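Envelope polyprotein (Puumala orthohantavirus, PDB 5FXU) includes Gn, a glycoprotein whose ectodomain forms part of the antigenic hantaviral surface and probably acts with its partner Gc in cell attachment and entry. Local coordinates at residues T58-E63 / D294-V299; S251-S256 / G347-P352. All blocks are in the same frame, centred on the assembly; numbering follows the deposited sequence.

Contact 1 of 2, residues T58-E63 / D294-V299; sequences TKWTWE and DTIQGV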
ATOM      1  N   THR A  58      15.449   6.379   3.590  1.00 39.74           N
ATOM      2  CA  THR A  58      16.168   6.470   4.823  1.00 39.02           C
ATOM      3  C   THR A  58      15.888   5.205   5.588  1.00 37.13           C
ATOM      4  O   THR A  58      14.756   4.927   5.888  1.00 36.12           O
ATOM      5  CB  THR A  58      15.716   7.680   5.617  1.00 39.12           C
ATOM      6  OG1 THR A  58      16.186   8.833   4.935  1.00 39.47           O
ATOM      7  CG2 THR A  58      16.293   7.648   7.055  1.00 40.64           C
ATOM      8  N   LYS A  59      16.919   4.437   5.880  1.00 37.74           N
ATOM      9  CA  LYS A  59      16.784   3.264   6.742  1.00 37.62           C
ATOM     10  C   LYS A  59      16.952   3.645   8.208  1.00 36.52           C
ATOM     11  O   LYS A  59      17.966   4.166   8.568  1.00 38.13           O
ATOM     12  CB  LYS A  59      17.837   2.248   6.369  1.00 39.70           C
ATOM     13  CG  LYS A  59      17.747   0.960   7.137  1.00 41.05           C
ATOM     14  CD  LYS A  59      18.893   0.083   6.730  1.00 44.25           C
ATOM     15  CE  LYS A  59      18.891  -1.180   7.538  1.00 46.51           C
ATOM     16  NZ  LYS A  59      20.010  -2.050   7.097  1.00 49.72           N
ATOM     17  N   TRP A  60      15.965   3.330   9.036  1.00 35.04           N
ATOM     18  CA  TRP A  60      15.912   3.703  10.419  1.00 34.18           C
ATOM     19  C   TRP A  60      15.755   2.423  11.236  1.00 35.06           C
ATOM     20  O   TRP A  60      14.795   1.692  11.058  1.00 33.32           O
ATOM     21  CB  TRP A  60      14.713   4.635  10.641  1.00 33.44           C
ATOM     22  CG  TRP A  60      14.532   5.092  12.055  1.00 32.61           C
ATOM     23  CD1 TRP A  60      15.525   5.355  12.968  1.00 32.36           C
ATOM     24  CD2 TRP A  60      13.293   5.360  12.725  1.00 31.54           C
ATOM     25  NE1 TRP A  60      14.985   5.723  14.169  1.00 32.31           N
ATOM     26  CE2 TRP A  60      13.616   5.748  14.055  1.00 32.44           C
ATOM     27  CE3 TRP A  60      11.957   5.302  12.351  1.00 30.20           C
ATOM     28  CZ2 TRP A  60      12.626   6.098  15.001  1.00 31.32           C
ATOM     29  CZ3 TRP A  60      10.987   5.635  13.279  1.00 29.90           C
ATOM     30  CH2 TRP A  60      11.327   6.031  14.593  1.00 31.15           C
ATOM     31  N   THR A  61      16.706   2.167  12.139  1.00 36.75           N
ATOM     32  CA  THR A  61      16.819   0.884  12.864  1.00 37.54           C
ATOM     33  C   THR A  61      17.041   1.133  14.368  1.00 37.21           C
ATOM     34  O   THR A  61      17.494   2.190  14.751  1.00 38.09           O
ATOM     35  CB  THR A  61      18.009   0.056  12.317  1.00 38.59           C
ATOM     36  OG1 THR A  61      19.203   0.849  12.323  1.00 39.82           O
ATOM     37  CG2 THR A  61      17.755  -0.359  10.926  1.00 38.99           C
ATOM     38  N   TRP A  62      16.732   0.158  15.209  1.00 36.47           N
ATOM     39  CA  TRP A  62      16.978   0.289  16.643  1.00 35.52           C
ATOM     40  C   TRP A  62      17.802  -0.882  17.179  1.00 37.33           C
ATOM     41  O   TRP A  62      17.721  -1.975  16.624  1.00 35.85           O
ATOM     42  CB  TRP A  62      15.654   0.427  17.398  1.00 33.87           C
ATOM     43  CG  TRP A  62      14.853  -0.838  17.612  1.00 32.23           C
ATOM     44  CD1 TRP A  62      13.874  -1.331  16.812  1.00 31.18           C
ATOM     45  CD2 TRP A  62      14.929  -1.719  18.736  1.00 31.83           C
ATOM     46  NE1 TRP A  62      13.368  -2.482  17.337  1.00 31.00           N
ATOM     47  CE2 TRP A  62      13.978  -2.735  18.532  1.00 31.44           C
ATOM     48  CE3 TRP A  62      15.722  -1.758  19.883  1.00 31.88           C
ATOM     49  CZ2 TRP A  62      13.796  -3.797  19.439  1.00 32.16           C
ATOM     50  CZ3 TRP A  62      15.531  -2.798  20.805  1.00 32.54           C
ATOM     51  CH2 TRP A  62      14.571  -3.800  20.576  1.00 32.55           C
ATOM     52  N   GLU A  63      18.574  -0.623  18.254  1.00 39.47           N
ATOM     53  CA  GLU A  63      19.338  -1.630  18.992  1.00 42.49           C
ATOM     54  C   GLU A  63      19.125  -1.429  20.483  1.00 41.71           C
ATOM     55  O   GLU A  63      19.004  -0.308  20.935  1.00 39.75           O
ATOM     56  CB  GLU A  63      20.842  -1.516  18.704  1.00 47.09           C
ATOM     57  CG  GLU A  63      21.193  -1.612  17.230  1.00 51.62           C
ATOM     58  CD  GLU A  63      22.693  -1.762  16.922  1.00 57.93           C
ATOM     59  OE1 GLU A  63      23.562  -1.286  17.701  1.00 61.77           O
ATOM     60  OE2 GLU A  63      23.000  -2.361  15.860  1.00 60.51           O
ATOM     61  N   ASP A 294      15.666  15.184  15.570  1.00 48.61           N
ATOM     62  CA  ASP A 294      14.724  14.123  15.249  1.00 46.32           C
ATOM     63  C   ASP A 294      13.506  14.610  14.493  1.00 44.32           C
ATOM     64  O   ASP A 294      12.940  15.629  14.835  1.00 45.69           O
ATOM     65  CB  ASP A 294      14.257  13.432  16.519  1.00 45.26           C
ATOM     66  CG  ASP A 294      15.339  12.586  17.154  1.00 45.90           C
ATOM     67  OD1 ASP A 294      16.351  12.244  16.487  1.00 45.48           O
ATOM     68  OD2 ASP A 294      15.152  12.250  18.339  1.00 46.63           O
ATOM     69  N   THR A 295      13.139  13.867  13.452  1.00 42.72           N
ATOM     70  CA  THR A 295      12.016  14.199  12.572  1.00 40.76           C
ATOM     71  C   THR A 295      10.984  13.093  12.487  1.00 38.28           C
ATOM     72  O   THR A 295       9.984  13.239  11.803  1.00 37.23           O
ATOM     73  CB  THR A 295      12.533  14.511  11.160  1.00 40.76           C
ATOM     74  OG1 THR A 295      13.289  13.399  10.672  1.00 40.45           O
ATOM     75  CG2 THR A 295      13.417  15.755  11.184  1.00 41.74           C
ATOM     76  N   ILE A 296      11.209  11.998  13.199  1.00 37.69           N
ATOM     77  CA  ILE A 296      10.322  10.838  13.147  1.00 36.90           C
ATOM     78  C   ILE A 296      10.282  10.138  14.502  1.00 36.36           C
ATOM     79  O   ILE A 296      11.263  10.153  15.230  1.00 36.13           O
ATOM     80  CB  ILE A 296      10.762   9.862  12.020  1.00 36.90           C
ATOM     81  CG1 ILE A 296       9.631   8.882  11.686  1.00 35.54           C
ATOM     82  CG2 ILE A 296      12.080   9.157  12.362  1.00 36.94           C
ATOM     83  CD1 ILE A 296       9.971   7.920  10.585  1.00 35.50           C
ATOM     84  N   GLN A 297       9.137   9.556  14.832  1.00 35.72           N
ATOM     85  CA  GLN A 297       9.007   8.713  16.015  1.00 35.46           C
ATOM     86  C   GLN A 297       8.214   7.458  15.702  1.00 33.20           C
ATOM     87  O   GLN A 297       7.599   7.325  14.640  1.00 31.56           O
ATOM     88  CB  GLN A 297       8.338   9.478  17.168  1.00 36.59           C
ATOM     89  CG  GLN A 297       6.873   9.755  16.923  1.00 37.97           C
ATOM     90  CD  GLN A 297       6.246  10.701  17.944  1.00 39.95           C
ATOM     91  OE1 GLN A 297       6.924  11.513  18.545  1.00 42.67           O
ATOM     92  NE2 GLN A 297       4.931  10.620  18.098  1.00 40.77           N
ATOM     93  N   GLY A 298       8.218   6.547  16.654  1.00 31.62           N
ATOM     94  CA  GLY A 298       7.516   5.307  16.491  1.00 31.20           C
ATOM     95  C   GLY A 298       7.662   4.443  17.707  1.00 31.43           C
ATOM     96  O   GLY A 298       8.147   4.900  18.732  1.00 32.55           O
ATOM     97  N   VAL A 299       7.270   3.183  17.571  1.00 31.64           N
ATOM     98  CA  VAL A 299       7.340   2.203  18.639  1.00 32.53           C
ATOM     99  C   VAL A 299       8.171   1.022  18.189  1.00 32.35           C
ATOM    100  O   VAL A 299       7.857   0.349  17.205  1.00 31.73           O
ATOM    101  CB  VAL A 299       5.937   1.747  19.015  1.00 33.79           C
ATOM    102  CG1 VAL A 299       5.974   0.631  20.050  1.00 35.26           C
ATOM    103  CG2 VAL A 299       5.159   2.935  19.564  1.00 33.63           C
TER

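Contact 2 of 2, residues S251-S256 / G347-P352; sequences SAEVLS and GFIPLP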
ATOM      1  N   SER A 251     -14.485   6.787  -1.119  1.00 35.93           N
ATOM      2  CA  SER A 251     -13.338   7.551  -0.674  1.00 33.68           C
ATOM      3  C   SER A 251     -13.497   7.904   0.789  1.00 33.10           C
ATOM      4  O   SER A 251     -12.550   7.727   1.558  1.00 31.72           O
ATOM      5  CB  SER A 251     -13.153   8.809  -1.512  1.00 34.15           C
ATOM      6  OG  SER A 251     -12.228   9.698  -0.931  1.00 34.36           O
ATOM      7  N   ALA A 252     -14.682   8.405   1.171  1.00 32.82           N
ATOM      8  CA  ALA A 252     -14.953   8.766   2.557  1.00 33.23           C
ATOM      9  C   ALA A 252     -14.778   7.563   3.473  1.00 32.44           C
ATOM     10  O   ALA A 252     -14.240   7.676   4.552  1.00 33.69           O
ATOM     11  CB  ALA A 252     -16.350   9.381   2.733  1.00 34.29           C
ATOM     12  N   GLU A 253     -15.265   6.427   3.046  1.00 33.01           N
ATOM     13  CA  GLU A 253     -15.125   5.215   3.811  1.00 33.58           C
ATOM     14  C   GLU A 253     -13.701   4.743   3.972  1.00 32.30           C
ATOM     15  O   GLU A 253     -13.324   4.285   5.064  1.00 32.36           O
ATOM     16  CB  GLU A 253     -15.993   4.116   3.213  1.00 34.95           C
ATOM     17  CG  GLU A 253     -17.434   4.297   3.612  1.00 37.28           C
ATOM     18  CD  GLU A 253     -18.311   3.174   3.150  1.00 40.18           C
ATOM     19  OE1 GLU A 253     -17.898   2.351   2.280  1.00 40.00           O
ATOM     20  OE2 GLU A 253     -19.441   3.148   3.680  1.00 44.02           O
ATOM     21  N   VAL A 254     -12.907   4.856   2.908  1.00 30.66           N
ATOM     22  CA  VAL A 254     -11.531   4.417   2.961  1.00 29.27           C
ATOM     23  C   VAL A 254     -10.743   5.337   3.886  1.00 30.40           C
ATOM     24  O   VAL A 254      -9.939   4.874   4.693  1.00 28.06           O
ATOM     25  CB  VAL A 254     -10.883   4.374   1.577  1.00 28.52           C
ATOM     26  CG1 VAL A 254      -9.383   4.142   1.687  1.00 27.98           C
ATOM     27  CG2 VAL A 254     -11.506   3.269   0.721  1.00 28.23           C
ATOM     28  N   LEU A 255     -10.970   6.642   3.760  1.00 32.03           N
ATOM     29  CA  LEU A 255     -10.272   7.587   4.597  1.00 33.86           C
ATOM     30  C   LEU A 255     -10.581   7.385   6.062  1.00 33.75           C
ATOM     31  O   LEU A 255      -9.668   7.499   6.870  1.00 31.27           O
ATOM     32  CB  LEU A 255     -10.580   9.032   4.230  1.00 37.09           C
ATOM     33  CG  LEU A 255      -9.770   9.559   3.065  1.00 38.66           C
ATOM     34  CD1 LEU A 255     -10.496  10.765   2.498  1.00 41.36           C
ATOM     35  CD2 LEU A 255      -8.355   9.939   3.473  1.00 39.60           C
ATOM     36  N   SER A 256     -11.853   7.148   6.400  1.00 34.51           N
ATOM     37  CA  SER A 256     -12.212   6.923   7.796  1.00 36.80           C
ATOM     38  C   SER A 256     -11.550   5.641   8.351  1.00 36.01           C
ATOM     39  O   SER A 256     -10.932   5.698   9.412  1.00 34.94           O
ATOM     40  CB  SER A 256     -13.719   7.016   8.030  1.00 37.69           C
ATOM     41  OG  SER A 256     -14.369   6.124   7.205  1.00 40.77           O
ATOM     42  N   GLY A 347      -7.232  -2.691   3.784  1.00 32.96           N
ATOM     43  CA  GLY A 347      -8.339  -2.706   4.726  1.00 31.60           C
ATOM     44  C   GLY A 347      -9.636  -3.139   4.087  1.00 31.27           C
ATOM     45  O   GLY A 347      -9.639  -3.691   3.000  1.00 30.38           O
ATOM     46  N   PHE A 348     -10.736  -2.913   4.794  1.00 31.40           N
ATOM     47  CA  PHE A 348     -12.061  -3.372   4.382  1.00 32.66           C
ATOM     48  C   PHE A 348     -13.075  -2.251   4.538  1.00 33.74           C
ATOM     49  O   PHE A 348     -13.025  -1.506   5.511  1.00 35.85           O
ATOM     50  CB  PHE A 348     -12.478  -4.591   5.193  1.00 32.40           C
ATOM     51  CG  PHE A 348     -11.528  -5.744   5.054  1.00 33.55           C
ATOM     52  CD1 PHE A 348     -10.404  -5.843   5.867  1.00 34.26           C
ATOM     53  CD2 PHE A 348     -11.737  -6.721   4.085  1.00 34.51           C
ATOM     54  CE1 PHE A 348      -9.510  -6.907   5.731  1.00 35.11           C
ATOM     55  CE2 PHE A 348     -10.857  -7.793   3.952  1.00 33.76           C
ATOM     56  CZ  PHE A 348      -9.737  -7.882   4.767  1.00 33.95           C
ATOM     57  N   ILE A 349     -13.975  -2.127   3.564  1.00 34.75           N
ATOM     58  CA  ILE A 349     -15.088  -1.186   3.643  1.00 34.47           C
ATOM     59  C   ILE A 349     -16.402  -1.876   3.273  1.00 34.09           C
ATOM     60  O   ILE A 349     -16.423  -2.777   2.405  1.00 33.68           O
ATOM     61  CB  ILE A 349     -14.873   0.069   2.761  1.00 34.90           C
ATOM     62  CG1 ILE A 349     -14.861  -0.273   1.263  1.00 35.39           C
ATOM     63  CG2 ILE A 349     -13.588   0.775   3.170  1.00 36.03           C
ATOM     64  CD1 ILE A 349     -14.881   0.932   0.344  1.00 36.21           C
ATOM     65  N   PRO A 350     -17.507  -1.460   3.922  1.00 33.07           N
ATOM     66  CA  PRO A 350     -18.820  -1.961   3.542  1.00 33.27           C
ATOM     67  C   PRO A 350     -19.319  -1.291   2.265  1.00 34.43           C
ATOM     68  O   PRO A 350     -19.228  -0.077   2.143  1.00 36.34           O
ATOM     69  CB  PRO A 350     -19.683  -1.580   4.738  1.00 33.86           C
ATOM     70  CG  PRO A 350     -19.059  -0.337   5.276  1.00 33.16           C
ATOM     71  CD  PRO A 350     -17.587  -0.502   5.042  1.00 33.26           C
ATOM     72  N   LEU A 351     -19.810  -2.079   1.314  1.00 36.83           N
ATOM     73  CA  LEU A 351     -20.427  -1.540   0.108  1.00 40.88           C
ATOM     74  C   LEU A 351     -21.897  -1.914   0.019  1.00 42.67           C
ATOM     75  O   LEU A 351     -22.259  -3.058   0.272  1.00 37.36           O
ATOM     76  CB  LEU A 351     -19.749  -2.069  -1.152  1.00 41.98           C
ATOM     77  CG  LEU A 351     -18.320  -1.629  -1.436  1.00 41.50           C
ATOM     78  CD1 LEU A 351     -17.661  -2.354  -2.600  1.00 43.41           C
ATOM     79  CD2 LEU A 351     -18.271  -0.142  -1.688  1.00 42.69           C
ATOM     80  N   PRO A 352     -22.745  -0.952  -0.372  1.00 48.29           N
ATOM     81  CA  PRO A 352     -24.125  -1.263  -0.675  1.00 52.33           C
ATOM     82  C   PRO A 352     -24.238  -1.837  -2.085  1.00 57.56           C
ATOM     83  O   PRO A 352     -23.505  -1.426  -2.988  1.00 59.78           O
ATOM     84  CB  PRO A 352     -24.804   0.095  -0.579  1.00 52.97           C
ATOM     85  CG  PRO A 352     -23.767   1.050  -1.034  1.00 51.61           C
ATOM     86  CD  PRO A 352     -22.447   0.469  -0.612  1.00 50.14           C
TER

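Contact 1 of 2, residues T58-E63 / D294-V299
Two beta layers pack face against face here, and the indole of Trp60, on strand 54-64, reaches across to Ile296, Gln297 and Gly298 at the start of strand 296-302. The segment axes stay 10.3 Å apart and are turned by 46°, a separation that the long indole of Trp60 spans. Trp60 has CG anti to its own N (chi1 179°), which sends the six-membered ring toward the other strand. Ile296 lays CG2 over one face of it, a CH-pi contact 3.7 Å from the ring centroid and only 7° off the normal. Its other branch follows the rim, CD1 lying 3.7 Å from CZ3 of Trp60, so the branched residue grips face and border together. The far corner of the indole, CH2, meets backbone: it is 3.6 Å from C of Gln297, while N of Gly298 lies in the ring plane at the edge. Glycine suits this place because the ring can approach the bare main chain. Gln297 starts away from the contact, and its NE2 hydrogen-bonds to OE1 of Glu330. Opposite Gly285, Thr295 and Ile296 form a classic beta bulge, and Val283 of strand 278-285, Ile327 of strand 327-329 and Thr81 of strand 79-89 enclose the indole further.

Contact 2 of 2, residues S251-S256 / G347-P352
Glu253 and Val254, neighbours on helix 249-260, divide their contact with strand 340-354 into a polar outer part and an apolar inner one. The inner part is buried and packed at ordinary van der Waals distance. Ile349 directs its side chain at the helix and sets CG2 4.1 Å from CG2 of Val254; the same methyl rests 4.0 Å from the main-chain O of Glu253, so it touches the helix backbone as well as a side chain. CG1 of Ile349 lies between its own N and carbonyl carbon (chi1 66°), which brings CD1 also within reach of Val254 CG2. Two beta-branched residues, each offering methyls in different directions, fit such a junction well, and Ile243 and Val191 from nearby strands press on Val254 and Ile349 respectively.

The other side is a partly exposed border, yet Glu253 still comes close to Pro350 there. CB of Glu253 rests near CG2 of Ile349, and the chain, extended beyond CG, delivers the carboxyl group to the strand. OE1 comes 2.8 Å from O of Pro350 and 3.8 Å from CB of Ile349, whereas OE2 stands 3.9 Å from CG of the Pro350 ring. Having the carbonyl oxygen so near would be expected to favour the protonated form of this acid. Glutamate suits the border, being long enough to carry a polar group from the helix to the strand backbone at a partly exposed position; Pro350 presents a rigid apolar ring there, which Arg257 of the same helix also touches.

With segment axes 8.5 Å apart and directions 145° from parallel, this is a helix laid on the face of a beta sheet, running roughly counter to a strand that is itself paired with strand 185-197.

From the N terminus the chain first lays down strand 54-64, whose partner in contact 1 arrives only after 230 intervening residues. Within that long loop lies helix 249-260, the first half of contact 2. Strand 296-302 then closes contact 1, and strand 340-354 closes contact 2 across a shorter loop of 90 residues. The two loops therefore cross rather than nest, each holding one end of the other. The contact centres are about 30 Å apart, and the nearest atoms of the two contacts about 19 Å, but backbone pairing connects them: strand 54-64 pairs with 321-323, that with 310-313, and that with 340-354. Contact 1 adds the three-stranded sheet of 296-302 to this system; contact 2 adds the helix.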